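Local structure of Tubulin/ftsz, gtpase (Methanosaeta thermophila, 3ZID) at residues I151-A156 and V329-K334; N252-V257 and S318-E323; L105-T110 and L202-A207; L123-L128 and A135-I140; K291-L296 and V303-V308. The protein binds and probably hydrolyses GTP as a tubulin/FtsZ-like cytoskeletal protein that is thought to help control archaeal cell shape. All coordinates share one frame; numbering follows the deposited sequence.

Interaction 1: I151-A156 and V329-K334; sequences IYLQNA and VELYEK
Leu153 meets Leu331 and Lys334 where helix 150-165 runs against the long helix 326-369, the short helical segments approaching to 9.0 Å between axes at 124°. The contact itself is apolar. Leu153 forks over the neighbouring helix: its CD2 lies 3.7 Å from Leu331 CD1, and its other methyl, CD1, rests 4.1 Å from CB of Lys334. Leu331 reaches across with CG anti to its backbone N (chi1 169°), which carries CD2 to 4.3 Å from Ala156 CB, one turn further along the first helix.

The salt bridge lies within the second helix. Beyond CB the extended chain of Lys334 turns along its own helix, and NZ meets Glu330 OE2 at 2.7 Å from above the carboxylate plane; Arg146 adds a weak, long ion pair to the same oxygen. A weak bond from Tyr332 OH to Ala157 O lies just beyond, but between the segments themselves the fit of hydrocarbon surfaces does most of the work.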
# COMPACT_ATOMS: atom_id res chain seq x y z
N ILE A 151 -7.18 11.72 13.60
CA ILE A 151 -8.12 11.11 12.67
C ILE A 151 -7.41 10.19 11.69
O ILE A 151 -7.89 9.10 11.39
CB ILE A 151 -8.92 12.17 11.90
CG1 ILE A 151 -9.89 12.86 12.86
CG2 ILE A 151 -9.74 11.53 10.80
CD1 ILE A 151 -10.87 11.89 13.52
N TYR A 152 -6.27 10.64 11.20
CA TYR A 152 -5.48 9.84 10.28
C TYR A 152 -5.08 8.50 10.93
O TYR A 152 -5.22 7.43 10.31
CB TYR A 152 -4.26 10.63 9.83
CG TYR A 152 -4.57 11.60 8.71
CD1 TYR A 152 -5.83 11.61 8.10
CD2 TYR A 152 -3.63 12.53 8.28
CE1 TYR A 152 -6.13 12.51 7.07
CE2 TYR A 152 -3.92 13.43 7.26
CZ TYR A 152 -5.17 13.41 6.66
OH TYR A 152 -5.46 14.31 5.65
N LEU A 153 -4.62 8.56 12.17
CA LEU A 153 -4.22 7.35 12.87
C LEU A 153 -5.39 6.42 13.16
O LEU A 153 -5.27 5.20 13.04
CB LEU A 153 -3.47 7.67 14.16
CG LEU A 153 -2.22 8.54 14.02
CD1 LEU A 153 -1.60 8.76 15.39
CD2 LEU A 153 -1.24 7.87 13.09
N GLN A 154 -6.52 7.00 13.54
CA GLN A 154 -7.71 6.21 13.82
C GLN A 154 -8.25 5.52 12.60
O GLN A 154 -8.62 4.35 12.65
CB GLN A 154 -8.82 7.08 14.40
CG GLN A 154 -8.55 7.73 15.72
CD GLN A 154 -9.74 8.55 16.15
OE1 GLN A 154 -10.79 8.53 15.50
NE2 GLN A 154 -9.58 9.30 17.24
N ASN A 155 -8.32 6.27 11.51
CA ASN A 155 -8.79 5.75 10.24
C ASN A 155 -7.90 4.60 9.81
O ASN A 155 -8.38 3.57 9.32
CB ASN A 155 -8.73 6.85 9.18
CG ASN A 155 -9.87 7.84 9.30
OD1 ASN A 155 -10.83 7.60 10.03
ND2 ASN A 155 -9.78 8.95 8.57
N ALA A 156 -6.59 4.79 9.99
CA ALA A 156 -5.61 3.77 9.60
C ALA A 156 -5.87 2.45 10.30
O ALA A 156 -5.96 1.40 9.67
CB ALA A 156 -4.21 4.25 9.91
N VAL A 329 1.85 -2.56 15.23
CA VAL A 329 1.34 -2.53 16.61
C VAL A 329 1.55 -1.14 17.21
O VAL A 329 0.64 -0.56 17.82
CB VAL A 329 1.98 -3.63 17.48
CG1 VAL A 329 1.54 -3.49 18.95
CG2 VAL A 329 1.61 -5.00 16.93
N GLU A 330 2.73 -0.58 16.95
CA GLU A 330 3.07 0.77 17.36
C GLU A 330 2.04 1.77 16.83
O GLU A 330 1.61 2.68 17.55
CB GLU A 330 4.48 1.11 16.86
CG GLU A 330 4.99 2.52 17.12
CD GLU A 330 6.30 2.82 16.38
OE1 GLU A 330 6.74 1.98 15.56
OE2 GLU A 330 6.88 3.91 16.59
N LEU A 331 1.65 1.60 15.57
CA LEU A 331 0.65 2.46 14.92
C LEU A 331 -0.69 2.35 15.64
O LEU A 331 -1.37 3.36 15.88
CB LEU A 331 0.51 2.09 13.45
CG LEU A 331 -0.65 2.69 12.67
CD1 LEU A 331 -0.57 4.20 12.74
CD2 LEU A 331 -0.59 2.26 11.23
N TYR A 332 -1.09 1.12 15.96
CA TYR A 332 -2.34 0.88 16.67
C TYR A 332 -2.39 1.56 18.04
O TYR A 332 -3.37 2.21 18.39
CB TYR A 332 -2.59 -0.62 16.81
CG TYR A 332 -3.41 -1.15 15.67
CD1 TYR A 332 -2.80 -1.49 14.46
CD2 TYR A 332 -4.79 -1.27 15.78
CE1 TYR A 332 -3.55 -1.95 13.41
CE2 TYR A 332 -5.54 -1.74 14.73
CZ TYR A 332 -4.91 -2.08 13.54
OH TYR A 332 -5.65 -2.55 12.48
N GLU A 333 -1.31 1.41 18.79
CA GLU A 333 -1.19 2.00 20.11
C GLU A 333 -1.27 3.53 20.03
O GLU A 333 -1.92 4.16 20.87
CB GLU A 333 0.13 1.57 20.76
CG GLU A 333 0.22 0.08 21.11
CD GLU A 333 1.59 -0.32 21.67
OE1 GLU A 333 2.52 0.52 21.64
OE2 GLU A 333 1.75 -1.48 22.10
N LYS A 334 -0.69 4.12 19.00
CA LYS A 334 -0.76 5.57 18.84
C LYS A 334 -2.18 6.04 18.52
O LYS A 334 -2.62 7.08 19.00
CB LYS A 334 0.26 6.07 17.81
CG LYS A 334 1.69 5.89 18.32
CD LYS A 334 2.75 6.16 17.27
CE LYS A 334 4.16 6.01 17.85
NZ LYS A 334 5.21 6.07 16.79

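Interaction 2: N252-V257 and S318-E323; sequences NSLREV and SVLSLE
Ser253 and Leu254, in the turn that follows helix 246-252, close over Ser318 and Leu320 of strand 315-322. One hydrogen bond links the two segments: Ser318 OG donates to Ser253 O at 2.8 Å. The hydroxyl comes from above the carbonyl plane, 51° out of it, with a C=O...donor angle of 129°. Ser318 OG sits between its backbone N and carbonyl carbon (chi1 58°), a position that holds it out toward the turn. The hydroxyl of Ser253 is engaged elsewhere, on Ile250 O in the preceding helix, and lies 3.8 Å (OG to OG) from that of Ser318.

Strand 315-322 is an inner strand of the mixed four-stranded sheet that forms the second domain of the tubulin/FtsZ fold, flanked by strands 232-238 and 270-279. Ser318 and Leu320 point to the side covered by the turn, whereas Val319 between them points away, onto helix 219-225.

The remaining contact is apolar and centres on one methyl. Leu254 CD2 packs 3.5 Å from Ser318 CB and 3.6 Å from Leu320 CD2, the two leucine side chains crossing at a slant. Leu254 and Ser318 both also touch Ile275 of strand 270-279, while Leu320 continues onto Leu259 and Val265.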
# COMPACT_ATOMS: atom_id res chain seq x y z
N ASN A 252 20.64 -6.16 -0.40
CA ASN A 252 20.22 -4.75 -0.35
C ASN A 252 18.71 -4.50 -0.57
O ASN A 252 18.17 -3.49 -0.15
CB ASN A 252 21.01 -3.96 -1.36
CG ASN A 252 22.41 -3.70 -0.91
OD1 ASN A 252 22.70 -3.82 0.27
ND2 ASN A 252 23.30 -3.45 -1.85
N SER A 253 18.06 -5.40 -1.31
CA SER A 253 16.60 -5.39 -1.53
C SER A 253 15.87 -5.97 -0.33
O SER A 253 14.65 -5.88 -0.26
CB SER A 253 16.21 -6.19 -2.76
OG SER A 253 16.31 -7.57 -2.47
N LEU A 254 16.61 -6.64 0.55
CA LEU A 254 15.97 -7.20 1.74
C LEU A 254 16.31 -6.43 3.00
O LEU A 254 15.77 -6.74 4.07
CB LEU A 254 16.35 -8.66 1.96
CG LEU A 254 15.91 -9.62 0.88
CD1 LEU A 254 16.54 -10.95 1.20
CD2 LEU A 254 14.41 -9.67 0.93
N ARG A 255 17.06 -5.36 2.89
CA ARG A 255 17.39 -4.66 4.11
C ARG A 255 16.36 -3.55 4.18
O ARG A 255 15.83 -3.14 3.13
CB ARG A 255 18.81 -4.11 4.04
CG ARG A 255 19.06 -3.30 2.81
CD ARG A 255 20.47 -2.76 2.76
NE ARG A 255 20.60 -1.78 1.69
CZ ARG A 255 21.72 -1.11 1.40
NH1 ARG A 255 22.82 -1.33 2.11
NH2 ARG A 255 21.73 -0.24 0.40
N GLU A 256 16.15 -3.02 5.38
CA GLU A 256 15.08 -2.05 5.65
C GLU A 256 15.07 -0.92 4.65
O GLU A 256 14.02 -0.56 4.11
CB GLU A 256 15.22 -1.46 7.05
CG GLU A 256 14.86 -2.38 8.20
CD GLU A 256 16.03 -3.24 8.66
OE1 GLU A 256 17.05 -3.31 7.94
OE2 GLU A 256 15.93 -3.82 9.77
N VAL A 257 16.25 -0.36 4.40
CA VAL A 257 16.42 0.77 3.49
C VAL A 257 15.90 0.44 2.09
O VAL A 257 15.56 1.33 1.32
CB VAL A 257 17.88 1.25 3.49
CG1 VAL A 257 18.07 2.46 2.59
CG2 VAL A 257 18.29 1.59 4.91
N SER A 318 12.15 -7.94 -4.25
CA SER A 318 11.77 -8.91 -3.25
C SER A 318 10.31 -8.70 -2.83
O SER A 318 9.87 -7.57 -2.60
CB SER A 318 12.71 -8.81 -2.04
OG SER A 318 12.68 -7.51 -1.49
N VAL A 319 9.56 -9.79 -2.77
CA VAL A 319 8.19 -9.72 -2.29
C VAL A 319 8.25 -10.46 -0.99
O VAL A 319 8.60 -11.63 -0.96
CB VAL A 319 7.18 -10.39 -3.25
CG1 VAL A 319 5.74 -10.24 -2.71
CG2 VAL A 319 7.32 -9.81 -4.69
N LEU A 320 7.96 -9.76 0.10
CA LEU A 320 8.05 -10.33 1.44
C LEU A 320 6.66 -10.50 2.03
O LEU A 320 5.77 -9.69 1.80
CB LEU A 320 8.82 -9.40 2.37
CG LEU A 320 10.28 -9.15 2.06
CD1 LEU A 320 10.88 -8.29 3.16
CD2 LEU A 320 11.01 -10.47 1.94
N SER A 321 6.50 -11.58 2.77
CA SER A 321 5.33 -11.84 3.58
C SER A 321 5.74 -11.79 5.05
O SER A 321 6.75 -12.39 5.42
CB SER A 321 4.79 -13.23 3.23
OG SER A 321 3.75 -13.64 4.09
N LEU A 322 4.97 -11.11 5.90
CA LEU A 322 5.35 -10.93 7.31
C LEU A 322 4.76 -11.99 8.23
O LEU A 322 3.60 -12.38 8.05
CB LEU A 322 4.94 -9.54 7.81
CG LEU A 322 5.58 -8.42 6.99
CD1 LEU A 322 5.21 -7.05 7.54
CD2 LEU A 322 7.12 -8.62 6.92
N GLU A 323 5.56 -12.48 9.18
CA GLU A 323 5.05 -13.27 10.30
C GLU A 323 4.68 -12.35 11.46
O GLU A 323 3.71 -12.59 12.17
CB GLU A 323 6.10 -14.27 10.79
CG GLU A 323 6.46 -15.36 9.79
CD GLU A 323 5.30 -16.30 9.47
OE1 GLU A 323 4.61 -16.74 10.40
OE2 GLU A 323 5.09 -16.58 8.27

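Interaction 3: L105-T110 and L202-A207; sequences LIFVMT and LFLIEA
Phe107 carries this contact, its ring extending from strand 105-111 to meet Leu204 and Ile205 of helix 186-210. The far end of the ring does the touching. Its CZ lies 3.8 Å from Leu204 CD2, and its CE2 lies 3.9 Å from Ile205 CG1, with Ile205 CD1 close behind at 4.1 Å from the same CE2. Both aliphatic groups come in obliquely to the ring plane. CB of the phenylalanine points to the helix, and with CG anti to the carbonyl carbon (chi1 -67°) the far end of the ring is brought to Leu204 and Ile205.

The two helix residues reach it differently. Leu204 already points toward the strand and offers a single methyl, CD2. Ile205 leaves the helix at a flank, and its CG1-CD1 arm swings round to run past Phe107 in the opposite direction. Without the ring, as with an alanine here, Leu204 CD2 and Ile205 CG1 would probably lose their aromatic partner and a gap would open between sheet and helix.

The three touching residues are all buried and meet through hydrocarbon alone. Helix 186-210 corresponds to the central helix that lies between the two domains in tubulin and FtsZ. On the GTPase side, Phe107 is bordered by Val4 of strand 3-9 and by Val138 and Ile140 of strand 136-143, and Ile205 leans on Met6; on the other side, Leu204 and Ala207 touch strand 270-279 at Met274 and Val276.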
# COMPACT_ATOMS: atom_id res chain seq x y z
N LEU A 105 -5.40 -10.34 -12.31
CA LEU A 105 -4.64 -9.73 -11.22
C LEU A 105 -5.13 -8.30 -11.02
O LEU A 105 -5.18 -7.51 -11.95
CB LEU A 105 -3.15 -9.74 -11.58
CG LEU A 105 -2.16 -9.06 -10.63
CD1 LEU A 105 -2.19 -9.71 -9.26
CD2 LEU A 105 -0.75 -9.14 -11.23
N ILE A 106 -5.49 -7.97 -9.78
CA ILE A 106 -6.04 -6.65 -9.50
C ILE A 106 -5.28 -6.01 -8.36
O ILE A 106 -5.14 -6.59 -7.28
CB ILE A 106 -7.57 -6.73 -9.17
CG1 ILE A 106 -8.34 -7.47 -10.28
CG2 ILE A 106 -8.15 -5.33 -8.96
CD1 ILE A 106 -9.87 -7.63 -10.02
N PHE A 107 -4.77 -4.81 -8.61
CA PHE A 107 -4.17 -4.01 -7.55
C PHE A 107 -5.12 -2.92 -7.13
O PHE A 107 -5.62 -2.18 -7.98
CB PHE A 107 -2.84 -3.41 -8.00
CG PHE A 107 -1.76 -4.45 -8.23
CD1 PHE A 107 -1.14 -5.07 -7.15
CD2 PHE A 107 -1.40 -4.83 -9.51
CE1 PHE A 107 -0.13 -6.04 -7.34
CE2 PHE A 107 -0.39 -5.79 -9.73
CZ PHE A 107 0.24 -6.40 -8.64
N VAL A 108 -5.38 -2.84 -5.83
CA VAL A 108 -6.19 -1.76 -5.25
C VAL A 108 -5.30 -0.89 -4.38
O VAL A 108 -4.85 -1.29 -3.32
CB VAL A 108 -7.38 -2.30 -4.44
CG1 VAL A 108 -8.22 -1.14 -3.92
CG2 VAL A 108 -8.24 -3.20 -5.32
N MET A 109 -5.05 0.31 -4.87
CA MET A 109 -4.09 1.20 -4.27
C MET A 109 -4.77 2.36 -3.58
O MET A 109 -5.57 3.07 -4.18
CB MET A 109 -3.15 1.70 -5.34
CG MET A 109 -2.65 0.56 -6.22
SD MET A 109 -1.61 1.21 -7.52
CE MET A 109 -2.74 2.32 -8.32
N THR A 110 -4.43 2.53 -2.31
CA THR A 110 -5.05 3.54 -1.48
C THR A 110 -4.18 3.82 -0.25
O THR A 110 -3.39 2.97 0.18
CB THR A 110 -6.46 3.08 -1.01
OG1 THR A 110 -7.01 4.07 -0.13
CG2 THR A 110 -6.38 1.78 -0.23
N LEU A 202 5.50 -2.01 -11.24
CA LEU A 202 5.78 -2.24 -12.65
C LEU A 202 6.79 -3.36 -12.84
O LEU A 202 6.64 -4.20 -13.73
CB LEU A 202 6.22 -0.96 -13.33
CG LEU A 202 5.03 -0.03 -13.59
CD1 LEU A 202 5.51 1.34 -14.03
CD2 LEU A 202 4.12 -0.67 -14.65
N PHE A 203 7.80 -3.40 -11.99
CA PHE A 203 8.79 -4.48 -12.00
C PHE A 203 8.03 -5.79 -11.68
O PHE A 203 8.21 -6.80 -12.36
CB PHE A 203 9.89 -4.16 -10.96
CG PHE A 203 11.08 -5.10 -10.99
CD1 PHE A 203 11.14 -6.18 -11.83
CD2 PHE A 203 12.15 -4.87 -10.14
CE1 PHE A 203 12.26 -7.04 -11.83
CE2 PHE A 203 13.26 -5.71 -10.13
CZ PHE A 203 13.31 -6.80 -10.98
N LEU A 204 7.20 -5.78 -10.64
CA LEU A 204 6.42 -6.97 -10.27
C LEU A 204 5.56 -7.52 -11.42
O LEU A 204 5.55 -8.72 -11.69
CB LEU A 204 5.54 -6.67 -9.06
CG LEU A 204 4.60 -7.78 -8.58
CD1 LEU A 204 5.38 -9.04 -8.22
CD2 LEU A 204 3.75 -7.29 -7.39
N ILE A 205 4.84 -6.63 -12.09
CA ILE A 205 4.01 -7.01 -13.22
C ILE A 205 4.85 -7.58 -14.36
O ILE A 205 4.53 -8.63 -14.89
CB ILE A 205 3.21 -5.79 -13.70
CG1 ILE A 205 2.13 -5.44 -12.67
CG2 ILE A 205 2.56 -6.07 -15.05
CD1 ILE A 205 1.68 -4.00 -12.75
N GLU A 206 5.95 -6.91 -14.69
CA GLU A 206 6.89 -7.40 -15.71
C GLU A 206 7.41 -8.81 -15.40
O GLU A 206 7.37 -9.69 -16.24
CB GLU A 206 8.06 -6.42 -15.87
CG GLU A 206 8.96 -6.74 -17.07
CD GLU A 206 9.89 -5.60 -17.44
OE1 GLU A 206 10.59 -5.08 -16.54
OE2 GLU A 206 9.93 -5.24 -18.63
N ALA A 207 7.86 -9.00 -14.17
CA ALA A 207 8.35 -10.29 -13.71
C ALA A 207 7.27 -11.36 -13.86
O ALA A 207 7.52 -12.42 -14.44
CB ALA A 207 8.78 -10.21 -12.25

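Interaction 4: L123-L128 and A135-I140; sequences LMIHEL and ATIVPI
Ile137 is the main bump of this contact, pushing from strand 136-143 into the hollow between Ile125 and Leu128, which stand one turn apart on helix 117-131. Its two branches divide the work. CG2 meets Ile125 CG2 at 4.1 Å, the two isoleucines lying side by side and pointing opposite ways. The longer arm, with CG1 anti to the carbonyl carbon (chi1 -54°), carries CD1 to 3.8 Å from Leu128 CB, where it also lies 3.9 Å from the backbone carbon C of Leu128; the methyl therefore fits close against the helix itself as well as a side chain.

This is the return half of a beta-alpha-beta crossover in the Rossmann-like GTPase domain: strand 105-111, helix 117-131 and strand 136-143 follow one another, and the helix segment runs almost antiparallel to the returning strand, at 175° and 10.0 Å between axes. The helix begins at the glycine-rich GTP-binding loop of the tubulin signature motif, which includes Gly115, Thr116 and Gly117.

Two residues up the strand, Pro139 offers its CB. Ile125 CD1 lands 4.0 Å from Pro139 CB, the two side chains nearly perpendicular. Ile125 thus spans Ile137 and Pro139, CG2 on the one and CD1 on the other, while Val108 of strand 105-111 also touches it. Val138 points away from the helix and touches Ile172.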
# COMPACT_ATOMS: atom_id res chain seq x y z
N LEU A 123 -14.42 -2.16 0.70
CA LEU A 123 -15.75 -2.44 0.16
C LEU A 123 -15.67 -2.93 -1.26
O LEU A 123 -16.35 -3.89 -1.65
CB LEU A 123 -16.66 -1.20 0.22
CG LEU A 123 -16.94 -0.69 1.63
CD1 LEU A 123 -17.92 0.50 1.72
CD2 LEU A 123 -17.46 -1.84 2.36
N MET A 124 -14.81 -2.26 -2.03
CA MET A 124 -14.62 -2.58 -3.44
C MET A 124 -13.97 -3.95 -3.61
O MET A 124 -14.29 -4.69 -4.53
CB MET A 124 -13.76 -1.50 -4.10
CG MET A 124 -13.94 -1.39 -5.62
SD MET A 124 -12.98 -0.03 -6.31
CE MET A 124 -13.26 1.21 -5.06
N ILE A 125 -13.05 -4.28 -2.72
CA ILE A 125 -12.39 -5.58 -2.82
C ILE A 125 -13.41 -6.69 -2.56
O ILE A 125 -13.43 -7.71 -3.26
CB ILE A 125 -11.20 -5.66 -1.85
CG1 ILE A 125 -10.08 -4.75 -2.34
CG2 ILE A 125 -10.72 -7.10 -1.68
CD1 ILE A 125 -9.04 -4.43 -1.27
N HIS A 126 -14.27 -6.47 -1.57
CA HIS A 126 -15.30 -7.45 -1.27
C HIS A 126 -16.11 -7.78 -2.51
O HIS A 126 -16.35 -8.94 -2.84
CB HIS A 126 -16.25 -6.93 -0.18
CG HIS A 126 -17.31 -7.93 0.20
ND1 HIS A 126 -17.02 -9.15 0.77
CD2 HIS A 126 -18.65 -7.91 0.02
CE1 HIS A 126 -18.13 -9.83 0.96
NE2 HIS A 126 -19.14 -9.10 0.52
N GLU A 127 -16.55 -6.73 -3.20
CA GLU A 127 -17.36 -6.91 -4.39
C GLU A 127 -16.58 -7.55 -5.53
O GLU A 127 -17.09 -8.41 -6.24
CB GLU A 127 -17.96 -5.57 -4.81
CG GLU A 127 -19.01 -5.05 -3.83
CD GLU A 127 -20.13 -6.07 -3.61
OE1 GLU A 127 -20.60 -6.67 -4.61
OE2 GLU A 127 -20.54 -6.27 -2.45
N LEU A 128 -15.32 -7.15 -5.67
CA LEU A 128 -14.46 -7.67 -6.73
C LEU A 128 -14.20 -9.17 -6.60
O LEU A 128 -14.17 -9.91 -7.61
CB LEU A 128 -13.12 -6.91 -6.78
CG LEU A 128 -13.20 -5.46 -7.28
CD1 LEU A 128 -11.89 -4.73 -7.07
CD2 LEU A 128 -13.64 -5.40 -8.75
N ALA A 135 -9.47 -14.36 -9.56
CA ALA A 135 -8.46 -13.30 -9.57
C ALA A 135 -7.59 -13.21 -8.32
O ALA A 135 -8.03 -13.52 -7.22
CB ALA A 135 -9.12 -11.95 -9.84
N THR A 136 -6.36 -12.76 -8.51
CA THR A 136 -5.49 -12.42 -7.41
C THR A 136 -5.69 -10.93 -7.16
O THR A 136 -5.46 -10.11 -8.06
CB THR A 136 -4.05 -12.69 -7.77
OG1 THR A 136 -3.87 -14.08 -8.00
CG2 THR A 136 -3.10 -12.21 -6.65
N ILE A 137 -6.17 -10.59 -5.97
CA ILE A 137 -6.51 -9.20 -5.65
C ILE A 137 -5.62 -8.71 -4.53
O ILE A 137 -5.65 -9.26 -3.43
CB ILE A 137 -7.98 -9.06 -5.25
CG1 ILE A 137 -8.87 -9.65 -6.34
CG2 ILE A 137 -8.32 -7.59 -5.00
CD1 ILE A 137 -10.37 -9.49 -6.13
N VAL A 138 -4.82 -7.69 -4.81
CA VAL A 138 -3.78 -7.25 -3.89
C VAL A 138 -3.92 -5.79 -3.52
O VAL A 138 -3.72 -4.89 -4.35
CB VAL A 138 -2.39 -7.46 -4.51
CG1 VAL A 138 -1.31 -6.91 -3.60
CG2 VAL A 138 -2.17 -8.94 -4.83
N PRO A 139 -4.29 -5.52 -2.26
CA PRO A 139 -4.25 -4.11 -1.87
C PRO A 139 -2.82 -3.60 -1.64
O PRO A 139 -1.94 -4.31 -1.13
CB PRO A 139 -5.08 -4.08 -0.57
CG PRO A 139 -5.07 -5.45 -0.06
CD PRO A 139 -5.01 -6.35 -1.27
N ILE A 140 -2.62 -2.36 -2.06
CA ILE A 140 -1.41 -1.61 -1.76
C ILE A 140 -1.84 -0.56 -0.75
O ILE A 140 -2.52 0.41 -1.11
CB ILE A 140 -0.88 -0.90 -3.01
CG1 ILE A 140 -0.83 -1.87 -4.19
CG2 ILE A 140 0.48 -0.29 -2.74
CD1 ILE A 140 0.06 -3.05 -3.96

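Interaction 5: K291-L296 and V303-V308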
# COMPACT_ATOMS: atom_id res chain seq x y z
N LYS A 291 22.72 -20.31 -4.67
CA LYS A 291 23.46 -20.34 -3.41
C LYS A 291 23.05 -19.20 -2.50
O LYS A 291 22.83 -19.40 -1.30
CB LYS A 291 24.97 -20.28 -3.68
CG LYS A 291 25.55 -21.57 -4.18
CD LYS A 291 26.94 -21.35 -4.78
CE LYS A 291 27.51 -22.65 -5.32
NZ LYS A 291 28.67 -22.40 -6.23
N GLU A 292 22.88 -18.00 -3.07
CA GLU A 292 22.40 -16.87 -2.28
C GLU A 292 20.99 -17.07 -1.76
O GLU A 292 20.71 -16.74 -0.61
CB GLU A 292 22.49 -15.57 -3.07
CG GLU A 292 23.93 -15.20 -3.39
CD GLU A 292 24.79 -15.05 -2.14
OE1 GLU A 292 24.25 -14.59 -1.10
OE2 GLU A 292 25.99 -15.39 -2.19
N ILE A 293 20.12 -17.66 -2.57
CA ILE A 293 18.75 -17.89 -2.14
C ILE A 293 18.75 -18.90 -0.99
O ILE A 293 18.09 -18.70 0.04
CB ILE A 293 17.84 -18.41 -3.30
CG1 ILE A 293 17.70 -17.36 -4.41
CG2 ILE A 293 16.48 -18.82 -2.76
CD1 ILE A 293 17.43 -15.96 -3.93
N GLU A 294 19.54 -19.96 -1.15
CA GLU A 294 19.68 -20.96 -0.08
C GLU A 294 20.04 -20.32 1.26
O GLU A 294 19.54 -20.73 2.31
CB GLU A 294 20.72 -22.02 -0.46
CG GLU A 294 20.30 -22.92 -1.61
CD GLU A 294 21.32 -24.02 -1.91
OE1 GLU A 294 22.46 -23.93 -1.41
OE2 GLU A 294 20.97 -24.98 -2.63
N SER A 295 20.89 -19.29 1.22
CA SER A 295 21.27 -18.55 2.43
C SER A 295 20.07 -17.96 3.14
O SER A 295 19.98 -18.02 4.36
CB SER A 295 22.25 -17.42 2.10
OG SER A 295 23.32 -17.90 1.32
N LEU A 296 19.14 -17.40 2.37
CA LEU A 296 17.95 -16.73 2.91
C LEU A 296 17.04 -17.61 3.73
O LEU A 296 16.28 -17.12 4.57
CB LEU A 296 17.13 -16.09 1.80
CG LEU A 296 17.80 -14.99 1.00
CD1 LEU A 296 16.78 -14.33 0.07
CD2 LEU A 296 18.40 -14.00 1.98
N VAL A 303 11.46 -19.45 0.22
CA VAL A 303 11.85 -18.45 -0.76
C VAL A 303 11.70 -18.98 -2.18
O VAL A 303 12.21 -20.03 -2.50
CB VAL A 303 13.32 -18.02 -0.57
CG1 VAL A 303 13.68 -16.93 -1.59
CG2 VAL A 303 13.55 -17.55 0.86
N PHE A 304 10.96 -18.25 -3.00
CA PHE A 304 10.84 -18.58 -4.43
C PHE A 304 11.70 -17.60 -5.19
O PHE A 304 11.90 -16.46 -4.75
CB PHE A 304 9.40 -18.41 -4.91
CG PHE A 304 8.42 -19.27 -4.21
CD1 PHE A 304 8.25 -20.59 -4.59
CD2 PHE A 304 7.68 -18.77 -3.15
CE1 PHE A 304 7.34 -21.38 -3.94
CE2 PHE A 304 6.78 -19.57 -2.49
CZ PHE A 304 6.61 -20.88 -2.89
N LYS A 305 12.22 -18.03 -6.32
CA LYS A 305 13.08 -17.16 -7.09
C LYS A 305 12.70 -17.17 -8.53
O LYS A 305 12.14 -18.15 -9.03
CB LYS A 305 14.55 -17.56 -6.92
CG LYS A 305 14.94 -18.78 -7.71
CD LYS A 305 16.36 -19.16 -7.36
CE LYS A 305 16.92 -20.15 -8.36
NZ LYS A 305 16.98 -19.52 -9.70
N GLY A 306 12.95 -16.05 -9.19
CA GLY A 306 12.71 -15.91 -10.60
C GLY A 306 13.87 -15.15 -11.22
O GLY A 306 14.38 -14.22 -10.63
N ILE A 307 14.29 -15.57 -12.40
CA ILE A 307 15.29 -14.82 -13.13
C ILE A 307 14.66 -14.29 -14.42
O ILE A 307 13.95 -15.02 -15.11
CB ILE A 307 16.53 -15.68 -13.40
CG1 ILE A 307 16.89 -16.45 -12.13
CG2 ILE A 307 17.69 -14.83 -13.75
CD1 ILE A 307 17.82 -17.61 -12.36
N VAL A 308 14.84 -12.99 -14.69
CA VAL A 308 14.31 -12.40 -15.91
C VAL A 308 15.45 -11.76 -16.68
O VAL A 308 16.09 -10.84 -16.20
CB VAL A 308 13.24 -11.32 -15.63
CG1 VAL A 308 12.63 -10.84 -16.95
CG2 VAL A 308 12.14 -11.88 -14.72
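No ring takes part where Ile293 and Leu296 of helix 286-296 pack on Val303 and Lys305: Phe304, between those strand residues, points away from the helix and touches helix 219-225. The flat group to note is the carbonyl of Lys291, whose O accepts Ser295 OG (3.1 Å) and Ser295 N from opposite faces of its plane.

Across the contact Ile293 spreads two branches over the strand. With CG1 anti to the carbonyl carbon (chi1 -64°), CG1 is set 3.7 Å from Lys305 CD, on the aliphatic part of a chain bent at its last torsion, and CG2 is set 3.6 Å from Val303 CG1. Leu296 CB adds a contact of 4.0 Å to Val303 CG2. Were Ile293 replaced by a serine, Val303 CG1 and the Lys305 methylenes would probably lose their apolar cover. The helix and strand segments run at 158°, nearly antiparallel, as expected for the helix and returning strand of a beta-alpha-beta unit, here strands 270-279 and 302-309 with helix 286-296 in the mixed sheet of the second domain.

How the interactions relate
Interactions 3 and 4 are buried and apolar, on opposite faces of the GTPase sheet, interaction 3 at the helix between the domains; their strands 105-111 and 136-143 are neighbours, joined through the backbones of Ile106, Thr136 and Val138. Interactions 2 and 5 hold the second, mixed sheet and meet through Leu254 and Leu296; interaction 2 is buried and includes the one hydrogen bond between paired segments, whereas interaction 5 is partly buried and draws on a lysine chain. Helix 186-210 of interaction 3 bridges the domains, as Leu204 touches Val319 and Ala207 touches Val308. Interaction 1, partly buried and touching none of the others, packs the C-terminal helix near the nucleotide site, without touching GDP.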